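MdcD (Pseudomonas aeruginosa, PDB 5VIP) probably serves as the beta subunit of a biotin-independent malonate decarboxylase, probably acting as a carboxy-lyase. Local coordinates at residues R11-L25 / Y224-V236. Sequence-based numbering, arbitrary orientation.
Sequences RSFTELGARQRARAL and YLADDLDEVRTSV
Asp-227 turns its CG away from its backbone N (chi1 -179°), so that the carboxylate enters the bend at residues 12-14, which leads into the type I turn Phe-13 to Leu-16; Thr-14, at chi1 59°, holds OG1 towards it. Two donors grip each oxygen. Asp-227 OD1 accepts from the amides of Phe-13 and Thr-14, the latter on its syn side at 2.8 Å from Thr-14 N. Asp-227 OD2 takes the hydroxyls of Ser-12 and Thr-14 from opposite faces of the carboxylate plane, the shorter bond being the 2.6 Å from Thr-14 OG1. A carboxylate suits this place: its two acceptor oxygens match two amides and two hydroxyls from three consecutive residues.

Next to it, Asp-228 OD1 caps helix 229-242 by accepting from Glu-231 N, while Asp-228 OD2 forms a salt bridge with Arg-11 NE at 3.1 Å; Arg-11 also donates to Arg-6 O. Leu-229 N reaches Arg-11 O almost straight, at 2.7 Å.

Deeper in, the Phe-13 ring lies between Arg-21 CG on one face and Val-232 CG1 over the centre of the other, a CH-pi contact, with Leu-229 CD1 at its edge. Ala-24, having only a methyl, fits beside Leu-229 CD1, tighter than usual van der Waals contact. Leu-25 CD2 packs against Arg-233 CA. Arg-233, bent at chi3, clasps Ala-24 O side-on with NE and NH2, while NH1 pairs with Asp-230.

In this ClpP/crotonase-clan fold, the loop and helix 18-25 thus join helix 229-242, which follows sheet-edge strand 223-225, and the donors around Asp-227 would probably favour its carboxylate form.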
ATOM      1  N   ARG B  11       7.445  -6.941 -32.976  1.00 29.06           N
ATOM      2  CA  ARG B  11       6.447  -5.988 -32.492  1.00 29.76           C
ATOM      3  C   ARG B  11       6.062  -6.203 -31.027  1.00 28.92           C
ATOM      4  O   ARG B  11       5.362  -5.370 -30.451  1.00 28.38           O
ATOM      5  CB  ARG B  11       5.191  -6.056 -33.363  1.00 30.25           C
ATOM      6  CG  ARG B  11       5.416  -5.632 -34.797  1.00 34.50           C
ATOM      7  CD  ARG B  11       4.319  -6.163 -35.704  1.00 38.26           C
ATOM      8  NE  ARG B  11       3.024  -5.523 -35.471  1.00 37.61           N
ATOM      9  CZ  ARG B  11       1.970  -5.677 -36.270  1.00 38.17           C
ATOM     10  NH1 ARG B  11       2.065  -6.452 -37.348  1.00 32.86           N
ATOM     11  NH2 ARG B  11       0.824  -5.059 -35.997  1.00 32.72           N
ATOM     12  N   SER B  12       6.529  -7.303 -30.432  1.00 24.61           N
ATOM     13  CA  SER B  12       6.095  -7.733 -29.102  1.00 25.00           C
ATOM     14  C   SER B  12       6.558  -6.794 -27.995  1.00 22.93           C
ATOM     15  O   SER B  12       7.683  -6.297 -28.020  1.00 25.76           O
ATOM     16  CB  SER B  12       6.605  -9.149 -28.811  1.00 28.76           C
ATOM     17  OG  SER B  12       6.529  -9.466 -27.426  1.00 28.54           O
ATOM     18  N   PHE B  13       5.692  -6.566 -27.015  1.00 22.82           N
ATOM     19  CA  PHE B  13       6.052  -5.749 -25.862  1.00 22.70           C
ATOM     20  C   PHE B  13       6.622  -6.605 -24.730  1.00 21.99           C
ATOM     21  O   PHE B  13       7.633  -6.257 -24.119  1.00 22.63           O
ATOM     22  CB  PHE B  13       4.834  -4.967 -25.365  1.00 19.83           C
ATOM     23  CG  PHE B  13       5.137  -4.049 -24.223  1.00 17.47           C
ATOM     24  CD1 PHE B  13       5.809  -2.851 -24.445  1.00 18.07           C
ATOM     25  CD2 PHE B  13       4.745  -4.371 -22.926  1.00 15.09           C
ATOM     26  CE1 PHE B  13       6.089  -1.983 -23.391  1.00 17.27           C
ATOM     27  CE2 PHE B  13       5.036  -3.510 -21.859  1.00 18.22           C
ATOM     28  CZ  PHE B  13       5.707  -2.312 -22.099  1.00 13.81           C
ATOM     29  N   THR B  14       5.982  -7.734 -24.458  1.00 20.45           N
ATOM     30  CA  THR B  14       6.374  -8.563 -23.324  1.00 21.93           C
ATOM     31  C   THR B  14       7.773  -9.173 -23.490  1.00 24.63           C
ATOM     32  O   THR B  14       8.438  -9.475 -22.500  1.00 25.74           O
ATOM     33  CB  THR B  14       5.378  -9.695 -23.097  1.00 27.58           C
ATOM     34  OG1 THR B  14       5.317 -10.493 -24.281  1.00 33.51           O
ATOM     35  CG2 THR B  14       3.985  -9.141 -22.796  1.00 25.99           C
ATOM     36  N   GLU B  15       8.211  -9.341 -24.737  1.00 22.60           N
ATOM     37  CA  GLU B  15       9.544  -9.866 -25.043  1.00 29.65           C
ATOM     38  C   GLU B  15      10.662  -8.930 -24.588  1.00 27.14           C
ATOM     39  O   GLU B  15      11.809  -9.343 -24.491  1.00 25.02           O
ATOM     40  CB  GLU B  15       9.700 -10.107 -26.549  1.00 30.57           C
ATOM     41  CG  GLU B  15       9.012 -11.347 -27.095  1.00 39.58           C
ATOM     42  CD  GLU B  15       9.264 -11.545 -28.597  1.00 47.03           C
ATOM     43  OE1 GLU B  15      10.269 -11.001 -29.120  1.00 50.31           O
ATOM     44  OE2 GLU B  15       8.449 -12.235 -29.254  1.00 50.61           O
ATOM     45  N   LEU B  16      10.330  -7.663 -24.353  1.00 24.98           N
ATOM     46  CA  LEU B  16      11.340  -6.656 -24.021  1.00 22.99           C
ATOM     47  C   LEU B  16      11.688  -6.683 -22.542  1.00 20.73           C
ATOM     48  O   LEU B  16      10.830  -6.980 -21.707  1.00 21.21           O
ATOM     49  CB  LEU B  16      10.849  -5.257 -24.405  1.00 20.29           C
ATOM     50  CG  LEU B  16      10.461  -5.050 -25.871  1.00 24.59           C
ATOM     51  CD1 LEU B  16      10.008  -3.617 -26.122  1.00 23.29           C
ATOM     52  CD2 LEU B  16      11.630  -5.396 -26.766  1.00 23.42           C
ATOM     53  N   GLY B  17      12.947  -6.382 -22.218  1.00 20.56           N
ATOM     54  CA  GLY B  17      13.344  -6.240 -20.825  1.00 21.06           C
ATOM     55  C   GLY B  17      12.825  -4.898 -20.352  1.00 23.51           C
ATOM     56  O   GLY B  17      12.339  -4.104 -21.172  1.00 17.88           O
ATOM     57  N   ALA B  18      12.942  -4.623 -19.055  1.00 20.61           N
ATOM     58  CA  ALA B  18      12.388  -3.397 -18.477  1.00 20.58           C
ATOM     59  C   ALA B  18      12.969  -2.129 -19.096  1.00 17.66           C
ATOM     60  O   ALA B  18      12.248  -1.175 -19.362  1.00 15.65           O
ATOM     61  CB  ALA B  18      12.610  -3.376 -16.972  1.00 17.33           C
ATOM     62  N   ARG B  19      14.279  -2.118 -19.322  1.00 17.64           N
ATOM     63  CA  ARG B  19      14.938  -0.938 -19.863  1.00 15.66           C
ATOM     64  C   ARG B  19      14.520  -0.719 -21.317  1.00 15.87           C
ATOM     65  O   ARG B  19      14.279   0.409 -21.746  1.00 16.67           O
ATOM     66  CB  ARG B  19      16.469  -1.075 -19.721  1.00 20.55           C
ATOM     67  CG  ARG B  19      17.263   0.174 -20.097  1.00 25.53           C
ATOM     68  CD  ARG B  19      18.757   0.022 -19.748  1.00 25.17           C
ATOM     69  NE  ARG B  19      19.007   0.288 -18.333  1.00 26.99           N
ATOM     70  CZ  ARG B  19      19.185  -0.652 -17.411  1.00 30.35           C
ATOM     71  NH1 ARG B  19      19.152  -1.936 -17.750  1.00 31.28           N
ATOM     72  NH2 ARG B  19      19.407  -0.304 -16.149  1.00 28.45           N
ATOM     73  N   GLN B  20      14.404  -1.801 -22.072  1.00 15.15           N
ATOM     74  CA  GLN B  20      13.917  -1.686 -23.439  1.00 14.52           C
ATOM     75  C   GLN B  20      12.462  -1.228 -23.491  1.00 16.01           C
ATOM     76  O   GLN B  20      12.089  -0.449 -24.352  1.00 14.37           O
ATOM     77  CB  GLN B  20      14.042  -3.013 -24.163  1.00 19.28           C
ATOM     78  CG  GLN B  20      15.470  -3.473 -24.363  1.00 24.22           C
ATOM     79  CD  GLN B  20      15.511  -4.900 -24.847  1.00 28.02           C
ATOM     80  OE1 GLN B  20      14.825  -5.766 -24.301  1.00 25.67           O
ATOM     81  NE2 GLN B  20      16.303  -5.156 -25.884  1.00 30.23           N
ATOM     82  N   ARG B  21      11.640  -1.728 -22.583  1.00 13.96           N
ATOM     83  CA  ARG B  21      10.239  -1.274 -22.530  1.00 14.94           C
ATOM     84  C   ARG B  21      10.180   0.234 -22.298  1.00 15.66           C
ATOM     85  O   ARG B  21       9.401   0.949 -22.934  1.00 14.00           O
ATOM     86  CB  ARG B  21       9.472  -2.014 -21.430  1.00 14.95           C
ATOM     87  CG  ARG B  21       9.245  -3.492 -21.719  1.00 15.58           C
ATOM     88  CD  ARG B  21       8.550  -4.182 -20.540  1.00 17.65           C
ATOM     89  NE  ARG B  21       8.543  -5.625 -20.718  1.00 21.20           N
ATOM     90  CZ  ARG B  21       7.731  -6.468 -20.084  1.00 19.14           C
ATOM     91  NH1 ARG B  21       6.837  -6.019 -19.220  1.00 18.26           N
ATOM     92  NH2 ARG B  21       7.816  -7.771 -20.331  1.00 20.76           N
ATOM     93  N   ALA B  22      11.022   0.718 -21.392  1.00 14.05           N
ATOM     94  CA  ALA B  22      11.027   2.140 -21.040  1.00 14.75           C
ATOM     95  C   ALA B  22      11.450   2.995 -22.231  1.00 16.95           C
ATOM     96  O   ALA B  22      10.834   4.023 -22.530  1.00 15.71           O
ATOM     97  CB  ALA B  22      11.945   2.389 -19.847  1.00 17.83           C
ATOM     98  N   ARG B  23      12.496   2.564 -22.920  1.00 16.02           N
ATOM     99  CA  ARG B  23      12.984   3.279 -24.090  1.00 19.28           C
ATOM    100  C   ARG B  23      11.958   3.258 -25.222  1.00 15.97           C
ATOM    101  O   ARG B  23      11.802   4.236 -25.949  1.00 17.87           O
ATOM    102  CB  ARG B  23      14.305   2.660 -24.560  1.00 18.85           C
ATOM    103  CG  ARG B  23      14.909   3.280 -25.819  1.00 24.46           C
ATOM    104  CD  ARG B  23      16.196   2.530 -26.190  1.00 30.89           C
ATOM    105  NE  ARG B  23      17.216   2.665 -25.148  1.00 33.83           N
ATOM    106  CZ  ARG B  23      17.529   1.726 -24.258  1.00 34.61           C
ATOM    107  NH1 ARG B  23      16.915   0.547 -24.276  1.00 35.42           N
ATOM    108  NH2 ARG B  23      18.466   1.967 -23.352  1.00 35.15           N
ATOM    109  N   ALA B  24      11.252   2.141 -25.360  1.00 15.23           N
ATOM    110  CA  ALA B  24      10.270   1.977 -26.428  1.00 15.73           C
ATOM    111  C   ALA B  24       9.048   2.875 -26.217  1.00 15.21           C
ATOM    112  O   ALA B  24       8.446   3.357 -27.184  1.00 17.84           O
ATOM    113  CB  ALA B  24       9.847   0.524 -26.527  1.00 17.79           C
ATOM    114  N   LEU B  25       8.696   3.136 -24.965  1.00 12.94           N
ATOM    115  CA  LEU B  25       7.456   3.880 -24.696  1.00 11.42           C
ATOM    116  C   LEU B  25       7.645   5.405 -24.735  1.00 13.49           C
ATOM    117  O   LEU B  25       6.748   6.124 -25.175  1.00 15.35           O
ATOM    118  CB  LEU B  25       6.858   3.464 -23.350  1.00 12.62           C
ATOM    119  CG  LEU B  25       6.275   2.052 -23.274  1.00 15.22           C
ATOM    120  CD1 LEU B  25       5.776   1.742 -21.852  1.00 12.88           C
ATOM    121  CD2 LEU B  25       5.145   1.864 -24.294  1.00 17.01           C
ATOM    122  N   TYR B 224      -7.538  -3.800 -21.979  1.00 18.21           N
ATOM    123  CA  TYR B 224      -6.962  -5.105 -22.278  1.00 16.69           C
ATOM    124  C   TYR B 224      -6.206  -4.972 -23.597  1.00 17.82           C
ATOM    125  O   TYR B 224      -6.821  -4.799 -24.634  1.00 23.02           O
ATOM    126  CB  TYR B 224      -8.084  -6.152 -22.360  1.00 20.15           C
ATOM    127  CG  TYR B 224      -7.684  -7.565 -22.711  1.00 21.55           C
ATOM    128  CD1 TYR B 224      -6.803  -8.281 -21.915  1.00 24.33           C
ATOM    129  CD2 TYR B 224      -8.225  -8.202 -23.822  1.00 28.14           C
ATOM    130  CE1 TYR B 224      -6.450  -9.585 -22.230  1.00 28.93           C
ATOM    131  CE2 TYR B 224      -7.883  -9.506 -24.142  1.00 31.93           C
ATOM    132  CZ  TYR B 224      -6.995 -10.195 -23.343  1.00 36.45           C
ATOM    133  OH  TYR B 224      -6.647 -11.496 -23.653  1.00 38.97           O
ATOM    134  N   LEU B 225      -4.878  -5.042 -23.554  1.00 18.59           N
ATOM    135  CA  LEU B 225      -4.055  -4.701 -24.717  1.00 19.34           C
ATOM    136  C   LEU B 225      -3.458  -5.916 -25.406  1.00 18.75           C
ATOM    137  O   LEU B 225      -3.068  -6.875 -24.746  1.00 16.31           O
ATOM    138  CB  LEU B 225      -2.907  -3.771 -24.305  1.00 19.21           C
ATOM    139  CG  LEU B 225      -3.251  -2.579 -23.407  1.00 22.82           C
ATOM    140  CD1 LEU B 225      -2.012  -1.727 -23.140  1.00 21.63           C
ATOM    141  CD2 LEU B 225      -4.362  -1.752 -24.012  1.00 26.67           C
ATOM    142  N   ALA B 226      -3.362  -5.848 -26.733  1.00 21.39           N
ATOM    143  CA  ALA B 226      -2.596  -6.816 -27.498  1.00 18.70           C
ATOM    144  C   ALA B 226      -1.136  -6.693 -27.114  1.00 22.09           C
ATOM    145  O   ALA B 226      -0.685  -5.608 -26.759  1.00 19.71           O
ATOM    146  CB  ALA B 226      -2.762  -6.582 -29.002  1.00 18.37           C
ATOM    147  N   ASP B 227      -0.387  -7.788 -27.226  1.00 19.45           N
ATOM    148  CA  ASP B 227       1.036  -7.741 -26.913  1.00 23.89           C
ATOM    149  C   ASP B 227       1.772  -7.151 -28.099  1.00 23.64           C
ATOM    150  O   ASP B 227       2.393  -7.855 -28.896  1.00 23.06           O
ATOM    151  CB  ASP B 227       1.580  -9.127 -26.561  1.00 24.52           C
ATOM    152  CG  ASP B 227       3.057  -9.091 -26.218  1.00 27.10           C
ATOM    153  OD1 ASP B 227       3.580  -7.989 -25.945  1.00 22.23           O
ATOM    154  OD2 ASP B 227       3.703 -10.157 -26.227  1.00 34.12           O
ATOM    155  N   ASP B 228       1.680  -5.837 -28.210  1.00 19.94           N
ATOM    156  CA  ASP B 228       2.154  -5.126 -29.373  1.00 22.48           C
ATOM    157  C   ASP B 228       2.632  -3.770 -28.879  1.00 20.03           C
ATOM    158  O   ASP B 228       1.877  -3.028 -28.254  1.00 18.65           O
ATOM    159  CB  ASP B 228       1.035  -5.005 -30.425  1.00 23.35           C
ATOM    160  CG  ASP B 228       1.440  -4.180 -31.635  1.00 25.25           C
ATOM    161  OD1 ASP B 228       1.263  -2.946 -31.602  1.00 28.47           O
ATOM    162  OD2 ASP B 228       1.911  -4.757 -32.635  1.00 28.74           O
ATOM    163  N   LEU B 229       3.902  -3.476 -29.130  1.00 21.21           N
ATOM    164  CA  LEU B 229       4.528  -2.237 -28.691  1.00 22.51           C
ATOM    165  C   LEU B 229       3.789  -0.963 -29.096  1.00 19.38           C
ATOM    166  O   LEU B 229       3.562  -0.080 -28.269  1.00 21.81           O
ATOM    167  CB  LEU B 229       5.961  -2.175 -29.231  1.00 27.25           C
ATOM    168  CG  LEU B 229       6.662  -0.848 -28.983  1.00 28.10           C
ATOM    169  CD1 LEU B 229       6.703  -0.595 -27.470  1.00 23.95           C
ATOM    170  CD2 LEU B 229       8.059  -0.852 -29.593  1.00 26.67           C
ATOM    171  N   ASP B 230       3.450  -0.839 -30.372  1.00 21.26           N
ATOM    172  CA  ASP B 230       2.779   0.361 -30.840  1.00 23.86           C
ATOM    173  C   ASP B 230       1.421   0.514 -30.151  1.00 22.16           C
ATOM    174  O   ASP B 230       1.026   1.620 -29.779  1.00 20.09           O
ATOM    175  CB  ASP B 230       2.608   0.317 -32.357  1.00 29.27           C
ATOM    176  CG  ASP B 230       2.490   1.696 -32.978  1.00 35.38           C
ATOM    177  OD1 ASP B 230       3.164   2.651 -32.515  1.00 32.08           O
ATOM    178  OD2 ASP B 230       1.714   1.822 -33.952  1.00 45.89           O
ATOM    179  N   GLU B 231       0.710  -0.600 -29.977  1.00 19.60           N
ATOM    180  CA  GLU B 231      -0.583  -0.565 -29.301  1.00 21.48           C
ATOM    181  C   GLU B 231      -0.452  -0.180 -27.816  1.00 19.09           C
ATOM    182  O   GLU B 231      -1.215   0.648 -27.309  1.00 16.11           O
ATOM    183  CB  GLU B 231      -1.295  -1.917 -29.436  1.00 20.84           C
ATOM    184  CG  GLU B 231      -2.617  -1.953 -28.695  1.00 23.30           C
ATOM    185  CD  GLU B 231      -3.570  -3.028 -29.179  1.00 23.72           C
ATOM    186  OE1 GLU B 231      -4.386  -3.488 -28.351  1.00 22.07           O
ATOM    187  OE2 GLU B 231      -3.531  -3.383 -30.381  1.00 21.21           O
ATOM    188  N   VAL B 232       0.507  -0.776 -27.114  1.00 16.87           N
ATOM    189  CA  VAL B 232       0.740  -0.396 -25.720  1.00 15.06           C
ATOM    190  C   VAL B 232       1.059   1.093 -25.606  1.00 15.31           C
ATOM    191  O   VAL B 232       0.477   1.802 -24.771  1.00 13.95           O
ATOM    192  CB  VAL B 232       1.883  -1.228 -25.081  1.00 18.51           C
ATOM    193  CG1 VAL B 232       2.240  -0.680 -23.678  1.00 15.84           C
ATOM    194  CG2 VAL B 232       1.459  -2.690 -24.990  1.00 15.75           C
ATOM    195  N   ARG B 233       1.962   1.576 -26.461  1.00 13.86           N
ATOM    196  CA  ARG B 233       2.368   2.976 -26.394  1.00 13.84           C
ATOM    197  C   ARG B 233       1.183   3.920 -26.652  1.00 13.28           C
ATOM    198  O   ARG B 233       0.973   4.899 -25.934  1.00 12.14           O
ATOM    199  CB  ARG B 233       3.488   3.262 -27.392  1.00 14.22           C
ATOM    200  CG  ARG B 233       4.011   4.685 -27.319  1.00 16.97           C
ATOM    201  CD  ARG B 233       4.878   5.034 -28.521  1.00 21.18           C
ATOM    202  NE  ARG B 233       6.058   4.194 -28.644  1.00 18.97           N
ATOM    203  CZ  ARG B 233       6.265   3.352 -29.659  1.00 27.10           C
ATOM    204  NH1 ARG B 233       5.355   3.240 -30.615  1.00 22.16           N
ATOM    205  NH2 ARG B 233       7.379   2.620 -29.727  1.00 18.98           N
ATOM    206  N   THR B 234       0.397   3.616 -27.673  1.00 13.02           N
ATOM    207  CA  THR B 234      -0.741   4.464 -27.976  1.00 12.90           C
ATOM    208  C   THR B 234      -1.765   4.464 -26.843  1.00 12.84           C
ATOM    209  O   THR B 234      -2.301   5.528 -26.514  1.00 13.49           O
ATOM    210  CB  THR B 234      -1.393   4.037 -29.296  1.00 14.69           C
ATOM    211  OG1 THR B 234      -0.426   4.195 -30.345  1.00 14.31           O
ATOM    212  CG2 THR B 234      -2.627   4.893 -29.594  1.00 15.33           C
ATOM    213  N   SER B 235      -2.035   3.305 -26.233  1.00 12.76           N
ATOM    214  CA  SER B 235      -2.995   3.269 -25.117  1.00 14.30           C
ATOM    215  C   SER B 235      -2.513   4.127 -23.958  1.00 12.84           C
ATOM    216  O   SER B 235      -3.301   4.876 -23.362  1.00 12.63           O
ATOM    217  CB  SER B 235      -3.245   1.838 -24.599  1.00 15.13           C
ATOM    218  OG  SER B 235      -3.603   0.971 -25.663  1.00 26.31           O
ATOM    219  N   VAL B 236      -1.223   4.007 -23.635  1.00 11.30           N
ATOM    220  CA  VAL B 236      -0.639   4.786 -22.552  1.00 10.79           C
ATOM    221  C   VAL B 236      -0.857   6.275 -22.808  1.00 12.69           C
ATOM    222  O   VAL B 236      -1.319   7.020 -21.921  1.00 12.92           O
ATOM    223  CB  VAL B 236       0.869   4.481 -22.391  1.00 12.29           C
ATOM    224  CG1 VAL B 236       1.547   5.539 -21.541  1.00 14.63           C
ATOM    225  CG2 VAL B 236       1.058   3.088 -21.781  1.00 12.02           C
TER